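PDB 3QLI: coenzyme A transferase from Yersinia pestis, which probably transfers coenzyme A between an acyl-CoA thioester and a carboxylate such as acetate. Local coordinates for residues M46-P52 with F75-A81; N181-P185 with V207-E211; I228-P233 with R377-A381. All coordinates share one frame; numbering follows the deposited sequence.

Interaction 1 (M46-P52 with F75-A81); sequences MFAAEPP and FETAKIA
The carboxylate of E50 and the backbone of T77 to A81 meet where two loops leave adjacent parallel strands, 41-44 and 70-74, of a Rossmann-like sheet. OE1 of E50 receives weak bonds from A78 N at 3.3 Å and A81 N at 3.2 Å, while OE2 takes a weak one from A78 N. With A78 at the N-cap and A81 in the first turn, the carboxylate sits at the start of helix 79-83, where the helix end would probably favour its negative charge. CG of E50 lies beside its own backbone N (chi1 -58°), and the extended chain delivers both oxygens to the turn.

On one flank F47 N donates to E76 O at 2.9 Å in the carbonyl plane, and CD1 of the F47 ring touches A78 CB. On the other, CG2 of I80 presses on P52 at the start of helix 52-63. E76, a CoA-binding residue, also packs against M46, whose side chain runs alongside that of F75. Further out, T77 OG1 is hydrogen-bonded to E105 OE2, and F100 meets the F75 ring edge-to-face. The bend in M46 at chi3 (68°) turns its methyl CE to within 3.5 Å of E76 CB.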
loop_
_atom_site.group_PDB
_atom_site.type_symbol
_atom_site.label_atom_id
_atom_site.label_comp_id
_atom_site.label_asym_id
_atom_site.label_seq_id
_atom_site.Cartn_x
_atom_site.Cartn_y
_atom_site.Cartn_z
ATOM N N MET A 46 -9.459 14.865 16.530
ATOM C CA MET A 46 -10.039 13.523 16.544
ATOM C C MET A 46 -10.561 13.068 17.906
ATOM O O MET A 46 -9.908 13.279 18.924
ATOM C CB MET A 46 -9.004 12.493 16.079
ATOM C CG MET A 46 -8.389 12.749 14.719
ATOM S SD MET A 46 -7.083 11.557 14.357
ATOM C CE MET A 46 -8.032 10.051 14.186
ATOM N N PHE A 47 -11.738 12.448 17.921
ATOM C CA PHE A 47 -12.287 11.890 19.159
ATOM C C PHE A 47 -12.458 12.881 20.309
ATOM O O PHE A 47 -13.210 13.845 20.216
ATOM C CB PHE A 47 -11.502 10.656 19.615
ATOM C CG PHE A 47 -12.295 9.734 20.497
ATOM C CD1 PHE A 47 -13.475 9.167 20.046
ATOM C CD2 PHE A 47 -11.871 9.444 21.781
ATOM C CE1 PHE A 47 -14.213 8.326 20.855
ATOM C CE2 PHE A 47 -12.603 8.602 22.595
ATOM C CZ PHE A 47 -13.775 8.042 22.132
ATOM N N ALA A 48 -11.744 12.607 21.396
ATOM C CA ALA A 48 -11.794 13.408 22.613
ATOM C C ALA A 48 -11.368 14.836 22.301
ATOM O O ALA A 48 -11.708 15.768 23.027
ATOM C CB ALA A 48 -10.898 12.804 23.681
ATOM N N ALA A 49 -10.599 14.985 21.230
ATOM C CA ALA A 49 -10.132 16.281 20.748
ATOM C C ALA A 49 -11.272 17.195 20.263
ATOM O O ALA A 49 -11.131 18.415 20.277
ATOM C CB ALA A 49 -9.085 16.104 19.661
ATOM N N GLU A 50 -12.385 16.614 19.813
ATOM C CA GLU A 50 -13.502 17.424 19.323
ATOM C C GLU A 50 -13.928 18.352 20.458
ATOM O O GLU A 50 -14.060 17.917 21.600
ATOM C CB GLU A 50 -14.666 16.529 18.885
ATOM C CG GLU A 50 -14.306 15.515 17.799
ATOM C CD GLU A 50 -15.452 14.578 17.449
ATOM O OE1 GLU A 50 -16.395 14.450 18.255
ATOM O OE2 GLU A 50 -15.407 13.962 16.364
ATOM N N PRO A 51 -14.141 19.630 20.149
ATOM C CA PRO A 51 -14.452 20.613 21.199
ATOM C C PRO A 51 -15.962 20.824 21.432
ATOM O O PRO A 51 -16.625 21.431 20.599
ATOM C CB PRO A 51 -13.777 21.891 20.679
ATOM C CG PRO A 51 -13.834 21.751 19.192
ATOM C CD PRO A 51 -13.776 20.272 18.874
ATOM N N PRO A 52 -16.495 20.325 22.561
ATOM C CA PRO A 52 -17.953 20.307 22.755
ATOM C C PRO A 52 -18.622 21.673 22.793
ATOM O O PRO A 52 -19.718 21.795 22.261
ATOM C CB PRO A 52 -18.131 19.594 24.109
ATOM C CG PRO A 52 -16.777 19.698 24.785
ATOM C CD PRO A 52 -15.793 19.608 23.643
ATOM N N PHE A 75 -11.845 13.009 11.048
ATOM C CA PHE A 75 -11.587 11.591 11.302
ATOM C C PHE A 75 -11.974 11.234 12.741
ATOM O O PHE A 75 -11.987 12.099 13.613
ATOM C CB PHE A 75 -10.087 11.300 11.195
ATOM C CG PHE A 75 -9.551 11.256 9.795
ATOM C CD1 PHE A 75 -9.434 10.054 9.122
ATOM C CD2 PHE A 75 -9.111 12.411 9.173
ATOM C CE1 PHE A 75 -8.919 10.007 7.844
ATOM C CE2 PHE A 75 -8.596 12.370 7.893
ATOM C CZ PHE A 75 -8.498 11.166 7.229
ATOM N N GLU A 76 -12.257 9.957 12.994
ATOM C CA GLU A 76 -12.562 9.484 14.351
ATOM C C GLU A 76 -13.656 10.207 15.144
ATOM O O GLU A 76 -13.381 10.824 16.170
ATOM C CB GLU A 76 -11.282 9.378 15.183
ATOM C CG GLU A 76 -11.333 8.300 16.256
ATOM C CD GLU A 76 -11.646 6.924 15.696
ATOM O OE1 GLU A 76 -11.255 6.637 14.547
ATOM O OE2 GLU A 76 -12.282 6.122 16.411
ATOM N N THR A 77 -14.887 10.141 14.650
ATOM C CA THR A 77 -16.029 10.795 15.283
ATOM C C THR A 77 -16.351 10.310 16.700
ATOM O O THR A 77 -16.177 9.141 17.032
ATOM C CB THR A 77 -17.306 10.600 14.443
ATOM O OG1 THR A 77 -16.960 10.492 13.058
ATOM C CG2 THR A 77 -18.261 11.764 14.641
ATOM N N ALA A 78 -16.826 11.241 17.524
ATOM C CA ALA A 78 -17.204 10.975 18.907
ATOM C C ALA A 78 -18.618 11.502 19.142
ATOM O O ALA A 78 -19.104 12.337 18.381
ATOM C CB ALA A 78 -16.230 11.629 19.862
ATOM N N LYS A 79 -19.227 11.084 20.241
ATOM C CA LYS A 79 -20.596 11.457 20.550
ATOM C C LYS A 79 -20.739 12.969 20.578
ATOM O O LYS A 79 -21.803 13.497 20.257
ATOM C CB LYS A 79 -21.025 10.864 21.894
ATOM C CG LYS A 79 -22.477 11.125 22.250
ATOM C CD LYS A 79 -22.914 10.287 23.441
ATOM C CE LYS A 79 -24.311 10.670 23.900
ATOM N NZ LYS A 79 -25.276 10.703 22.769
ATOM N N ILE A 80 -19.679 13.672 20.952
ATOM C CA ILE A 80 -19.764 15.119 20.998
ATOM C C ILE A 80 -20.125 15.648 19.611
ATOM O O ILE A 80 -21.007 16.492 19.481
ATOM C CB ILE A 80 -18.406 15.727 21.389
ATOM C CG1 ILE A 80 -17.983 15.251 22.781
ATOM C CG2 ILE A 80 -18.453 17.244 21.314
ATOM C CD1 ILE A 80 -16.486 15.269 22.998
ATOM N N ALA A 81 -19.457 15.144 18.576
ATOM C CA ALA A 81 -19.757 15.554 17.205
ATOM C C ALA A 81 -21.131 15.086 16.709
ATOM O O ALA A 81 -21.863 15.839 16.071
ATOM C CB ALA A 81 -18.661 15.093 16.253
#

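Interaction 2 (N181-P185 with V207-E211); sequences NRYMP and VPLIE
V207 meets the side-chain amide of N181 through both of its backbone polar groups. Its N donates to N181 OD1 at 3.2 Å, and its O accepts from N181 ND2 at 2.8 Å. The second bond is the straighter one (160°), lying in the carbonyl plane of V207 and nearly in the plane of the amide. OD1 has another donor, Y183 N at 2.9 Å, which makes an Asx turn; the two N-H groups reach this oxygen from opposite faces of the amide plane, and together with the ND2 bond they fix the rotation of the group. CG of N181 lies opposite its own backbone N (chi1 -176°), which carries the amide out to the neighbouring loop.

P208 follows with a CH-pi contact: its CA lies 4.0 Å from the centroid of the Y183 ring, over the face, and CG of the proline runs on beside ring atom CE1. The two side chains point the same way, at the more exposed border of the contact.

L209 turns back into the buried part. Its CD1 packs on P185 CD at 3.9 Å and lies close to Y183 O, whereas CD2 touches M184 CE at 4.0 Å and borders N181 ND2. The leucine and methionine side chains cross at about a right angle. Y303 of helix 300-306 also meets L209.

A backbone bond from M184 N to N181 O closes a type I beta turn from N181 to M184. The result is an Asx turn combined with a beta turn just beyond strand 175-180, clasping the loop that follows strand 201-204 at the edge of the parallel Rossmann-like sheet.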
loop_
_atom_site.group_PDB
_atom_site.type_symbol
_atom_site.label_atom_id
_atom_site.label_comp_id
_atom_site.label_asym_id
_atom_site.label_seq_id
_atom_site.Cartn_x
_atom_site.Cartn_y
_atom_site.Cartn_z
ATOM N N ASN A 181 -9.433 23.287 28.194
ATOM C CA ASN A 181 -10.088 22.342 29.091
ATOM C C ASN A 181 -9.054 21.793 30.052
ATOM O O ASN A 181 -8.104 21.141 29.626
ATOM C CB ASN A 181 -10.702 21.203 28.270
ATOM C CG ASN A 181 -11.477 20.224 29.113
ATOM O OD1 ASN A 181 -11.507 20.329 30.337
ATOM N ND2 ASN A 181 -12.124 19.270 28.464
ATOM N N ARG A 182 -9.221 22.049 31.348
ATOM C CA ARG A 182 -8.214 21.605 32.314
ATOM C C ARG A 182 -8.155 20.083 32.387
ATOM O O ARG A 182 -7.190 19.513 32.903
ATOM C CB ARG A 182 -8.450 22.220 33.701
ATOM C CG ARG A 182 -9.745 21.792 34.347
ATOM C CD ARG A 182 -9.850 22.260 35.804
ATOM N NE ARG A 182 -10.854 21.470 36.513
ATOM C CZ ARG A 182 -12.118 21.846 36.692
ATOM N NH1 ARG A 182 -12.538 23.022 36.239
ATOM N NH2 ARG A 182 -12.960 21.048 37.341
ATOM N N TYR A 183 -9.177 19.415 31.856
ATOM C CA TYR A 183 -9.153 17.950 31.793
ATOM C C TYR A 183 -8.294 17.416 30.642
ATOM O O TYR A 183 -8.008 16.220 30.584
ATOM C CB TYR A 183 -10.563 17.371 31.697
ATOM C CG TYR A 183 -11.368 17.534 32.962
ATOM C CD1 TYR A 183 -11.389 16.536 33.927
ATOM C CD2 TYR A 183 -12.103 18.689 33.196
ATOM C CE1 TYR A 183 -12.124 16.679 35.092
ATOM C CE2 TYR A 183 -12.839 18.844 34.363
ATOM C CZ TYR A 183 -12.848 17.836 35.302
ATOM O OH TYR A 183 -13.577 17.987 36.462
ATOM N N MET A 184 -7.885 18.291 29.728
ATOM C CA MET A 184 -7.018 17.864 28.624
ATOM C C MET A 184 -5.569 17.825 29.110
ATOM O O MET A 184 -5.037 18.836 29.545
ATOM C CB MET A 184 -7.139 18.819 27.425
ATOM C CG MET A 184 -6.287 18.387 26.227
ATOM S SD MET A 184 -6.762 16.805 25.512
ATOM C CE MET A 184 -8.170 17.277 24.508
ATOM N N PRO A 185 -4.927 16.653 29.053
ATOM C CA PRO A 185 -3.540 16.587 29.533
ATOM C C PRO A 185 -2.568 17.430 28.700
ATOM O O PRO A 185 -2.755 17.600 27.488
ATOM C CB PRO A 185 -3.195 15.098 29.401
ATOM C CG PRO A 185 -4.153 14.582 28.335
ATOM C CD PRO A 185 -5.427 15.341 28.612
ATOM N N VAL A 207 -14.573 20.167 31.214
ATOM C CA VAL A 207 -15.437 19.003 31.362
ATOM C C VAL A 207 -14.604 17.765 31.094
ATOM O O VAL A 207 -13.641 17.816 30.335
ATOM C CB VAL A 207 -16.627 19.025 30.378
ATOM C CG1 VAL A 207 -17.574 20.183 30.697
ATOM C CG2 VAL A 207 -16.124 19.114 28.939
ATOM N N PRO A 208 -14.951 16.648 31.730
ATOM C CA PRO A 208 -14.114 15.466 31.507
ATOM C C PRO A 208 -14.081 15.084 30.028
ATOM O O PRO A 208 -15.049 15.311 29.302
ATOM C CB PRO A 208 -14.810 14.388 32.336
ATOM C CG PRO A 208 -15.489 15.176 33.456
ATOM C CD PRO A 208 -15.957 16.441 32.790
ATOM N N LEU A 209 -12.971 14.509 29.582
ATOM C CA LEU A 209 -12.869 14.076 28.192
ATOM C C LEU A 209 -13.783 12.883 27.935
ATOM O O LEU A 209 -14.016 12.077 28.828
ATOM C CB LEU A 209 -11.425 13.681 27.870
ATOM C CG LEU A 209 -10.347 14.755 28.027
ATOM C CD1 LEU A 209 -8.987 14.211 27.566
ATOM C CD2 LEU A 209 -10.698 16.025 27.280
ATOM N N ILE A 210 -14.292 12.753 26.715
ATOM C CA ILE A 210 -15.107 11.591 26.379
ATOM C C ILE A 210 -14.263 10.323 26.416
ATOM O O ILE A 210 -13.079 10.324 26.058
ATOM C CB ILE A 210 -15.801 11.721 25.002
ATOM C CG1 ILE A 210 -16.933 10.697 24.886
ATOM C CG2 ILE A 210 -14.792 11.581 23.847
ATOM C CD1 ILE A 210 -17.649 10.714 23.545
ATOM N N GLU A 211 -14.882 9.235 26.852
ATOM C CA GLU A 211 -14.147 8.004 27.069
ATOM C C GLU A 211 -14.496 6.982 26.020
ATOM O O GLU A 211 -15.612 6.953 25.510
ATOM C CB GLU A 211 -14.459 7.440 28.453
ATOM C CG GLU A 211 -13.988 8.322 29.585
ATOM C CD GLU A 211 -14.130 7.645 30.926
ATOM O OE1 GLU A 211 -14.962 6.725 31.037
ATOM O OE2 GLU A 211 -13.410 8.030 31.867
#

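Interaction 3 (I228-P233 with R377-A381); sequences IADLVP and RSIIA
I379 of strand 377-381 packs its CD1 between L231 and I228 at the end of helix 220-230. The tight part of the contact is this apolar layer: CD1 of I379 lies 3.8 Å from L231 CD1 and 4.1 Å from I228 CG2, both pairs of side chains meeting at a slant. One step along the strand face, A381 CB receives I228 CD1 at 4.0 Å. R377, I379 and A381 all send CB to the helix side, as alternate residues of a strand do, while I380 turns to the other face and packs on helix 363-372. V333 of the neighbouring strand 332-337 and V413 of strand 411-414 border I379 and extend the apolar floor.

The opposite end of the contact is looser and partly open to solvent. Here R377 is extended from CG to NE, and its NH1 donates to L231 O at 2.7 Å. The bond is bent (143° at the hydrogen); the oxygen lies in the guanidinium plane, at its edge, but the donor stands 45° out of the carbonyl plane. CD2 of L231 lies over one face of the same guanidinium, so this leucine meets the arginine with both its carbonyl and its side chain.

L231 N bonds I228 O and V232 N bonds A229 O, which keeps the chain coiled through this region, and R377 takes up the carbonyl of L231. A helix packed by its C-terminal part against one face of a largely parallel sheet, with helix 363-372 on the reverse side, is the layered alpha/beta construction of the Rossmann-like C-terminal half of CoA transferases.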
loop_
_atom_site.group_PDB
_atom_site.type_symbol
_atom_site.label_atom_id
_atom_site.label_comp_id
_atom_site.label_asym_id
_atom_site.label_seq_id
_atom_site.Cartn_x
_atom_site.Cartn_y
_atom_site.Cartn_z
ATOM N N ILE A 228 -1.028 -14.514 20.369
ATOM C CA ILE A 228 -0.390 -13.248 20.006
ATOM C C ILE A 228 0.815 -12.991 20.894
ATOM O O ILE A 228 1.906 -12.690 20.407
ATOM C CB ILE A 228 -1.377 -12.073 20.122
ATOM C CG1 ILE A 228 -2.464 -12.213 19.057
ATOM C CG2 ILE A 228 -0.639 -10.722 19.999
ATOM C CD1 ILE A 228 -3.520 -11.136 19.106
ATOM N N ALA A 229 0.632 -13.133 22.205
ATOM C CA ALA A 229 1.736 -12.869 23.127
ATOM C C ALA A 229 2.945 -13.763 22.839
ATOM O O ALA A 229 4.085 -13.343 23.016
ATOM C CB ALA A 229 1.285 -13.015 24.586
ATOM N N ASP A 230 2.702 -14.993 22.404
ATOM C CA ASP A 230 3.805 -15.888 22.068
ATOM C C ASP A 230 4.634 -15.356 20.895
ATOM O O ASP A 230 5.796 -15.724 20.733
ATOM C CB ASP A 230 3.294 -17.289 21.731
ATOM C CG ASP A 230 2.881 -18.084 22.960
ATOM O OD1 ASP A 230 3.153 -17.636 24.097
ATOM O OD2 ASP A 230 2.288 -19.173 22.775
ATOM N N LEU A 231 4.027 -14.496 20.080
ATOM C CA LEU A 231 4.691 -13.932 18.905
ATOM C C LEU A 231 5.387 -12.603 19.208
ATOM O O LEU A 231 5.977 -11.991 18.318
ATOM C CB LEU A 231 3.681 -13.731 17.761
ATOM C CG LEU A 231 3.044 -14.994 17.180
ATOM C CD1 LEU A 231 1.848 -14.656 16.301
ATOM C CD2 LEU A 231 4.074 -15.795 16.401
ATOM N N VAL A 232 5.303 -12.157 20.458
ATOM C CA VAL A 232 5.985 -10.941 20.898
ATOM C C VAL A 232 7.247 -11.280 21.688
ATOM O O VAL A 232 7.167 -11.848 22.782
ATOM C CB VAL A 232 5.068 -10.089 21.794
ATOM C CG1 VAL A 232 5.751 -8.792 22.159
ATOM C CG2 VAL A 232 3.741 -9.812 21.083
ATOM N N PRO A 233 8.423 -10.932 21.146
ATOM C CA PRO A 233 9.680 -11.179 21.873
ATOM C C PRO A 233 10.004 -10.065 22.869
ATOM O O PRO A 233 9.451 -8.978 22.731
ATOM C CB PRO A 233 10.721 -11.192 20.757
ATOM C CG PRO A 233 10.151 -10.289 19.703
ATOM C CD PRO A 233 8.648 -10.430 19.781
ATOM N N ARG A 377 6.887 -8.428 12.943
ATOM C CA ARG A 377 5.726 -9.253 12.618
ATOM C C ARG A 377 4.456 -8.412 12.612
ATOM O O ARG A 377 4.207 -7.649 13.552
ATOM C CB ARG A 377 5.540 -10.382 13.646
ATOM C CG ARG A 377 6.673 -11.392 13.704
ATOM C CD ARG A 377 6.359 -12.546 14.670
ATOM N NE ARG A 377 7.448 -13.525 14.657
ATOM C CZ ARG A 377 8.044 -14.017 15.739
ATOM N NH1 ARG A 377 7.651 -13.650 16.955
ATOM N NH2 ARG A 377 9.037 -14.890 15.600
ATOM N N SER A 378 3.655 -8.565 11.561
ATOM C CA SER A 378 2.310 -7.988 11.545
ATOM C C SER A 378 1.289 -9.092 11.831
ATOM O O SER A 378 1.307 -10.144 11.194
ATOM C CB SER A 378 1.996 -7.363 10.182
ATOM O OG SER A 378 0.590 -7.274 9.996
ATOM N N ILE A 379 0.420 -8.850 12.806
ATOM C CA ILE A 379 -0.600 -9.808 13.204
ATOM C C ILE A 379 -1.977 -9.186 12.986
ATOM O O ILE A 379 -2.231 -8.042 13.386
ATOM C CB ILE A 379 -0.465 -10.181 14.699
ATOM C CG1 ILE A 379 0.870 -10.899 14.936
ATOM C CG2 ILE A 379 -1.651 -11.047 15.142
ATOM C CD1 ILE A 379 1.346 -10.876 16.385
ATOM N N ILE A 380 -2.859 -9.929 12.336
ATOM C CA ILE A 380 -4.251 -9.504 12.221
ATOM C C ILE A 380 -5.070 -10.638 12.825
ATOM O O ILE A 380 -4.922 -11.790 12.435
ATOM C CB ILE A 380 -4.652 -9.257 10.768
ATOM C CG1 ILE A 380 -3.920 -8.008 10.233
ATOM C CG2 ILE A 380 -6.166 -9.104 10.668
ATOM C CD1 ILE A 380 -4.105 -7.766 8.720
ATOM N N ALA A 381 -5.905 -10.311 13.804
ATOM C CA ALA A 381 -6.567 -11.342 14.597
ATOM C C ALA A 381 -8.073 -11.166 14.579
ATOM O O ALA A 381 -8.573 -10.038 14.531
ATOM C CB ALA A 381 -6.059 -11.298 16.036
#

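In the fold
Interactions 1 and 2 belong to the N-terminal family region and adjoin each other, their centres 12 Å apart. I210 makes most of the junction: its CD1 lies 3.7 Å from K79 N, and its CG2 is equally near A48 CA; the F47 ring also meets the backbone of I210 and E211. Interaction 3 sits in the other half of the chain, its centre 31 Å from that of interaction 1, with about 17 Å between their nearest atoms. Interaction 1 is the one at the CoA site: E76 binds CoA, and the M46 side chain is about 6 Å from that of E264, the residue that binds CoA covalently. Interaction 2 lies away from the annotated sites, whereas A381 of interaction 3 is about 9 Å from CoA-binding Q363, side chain to side chain.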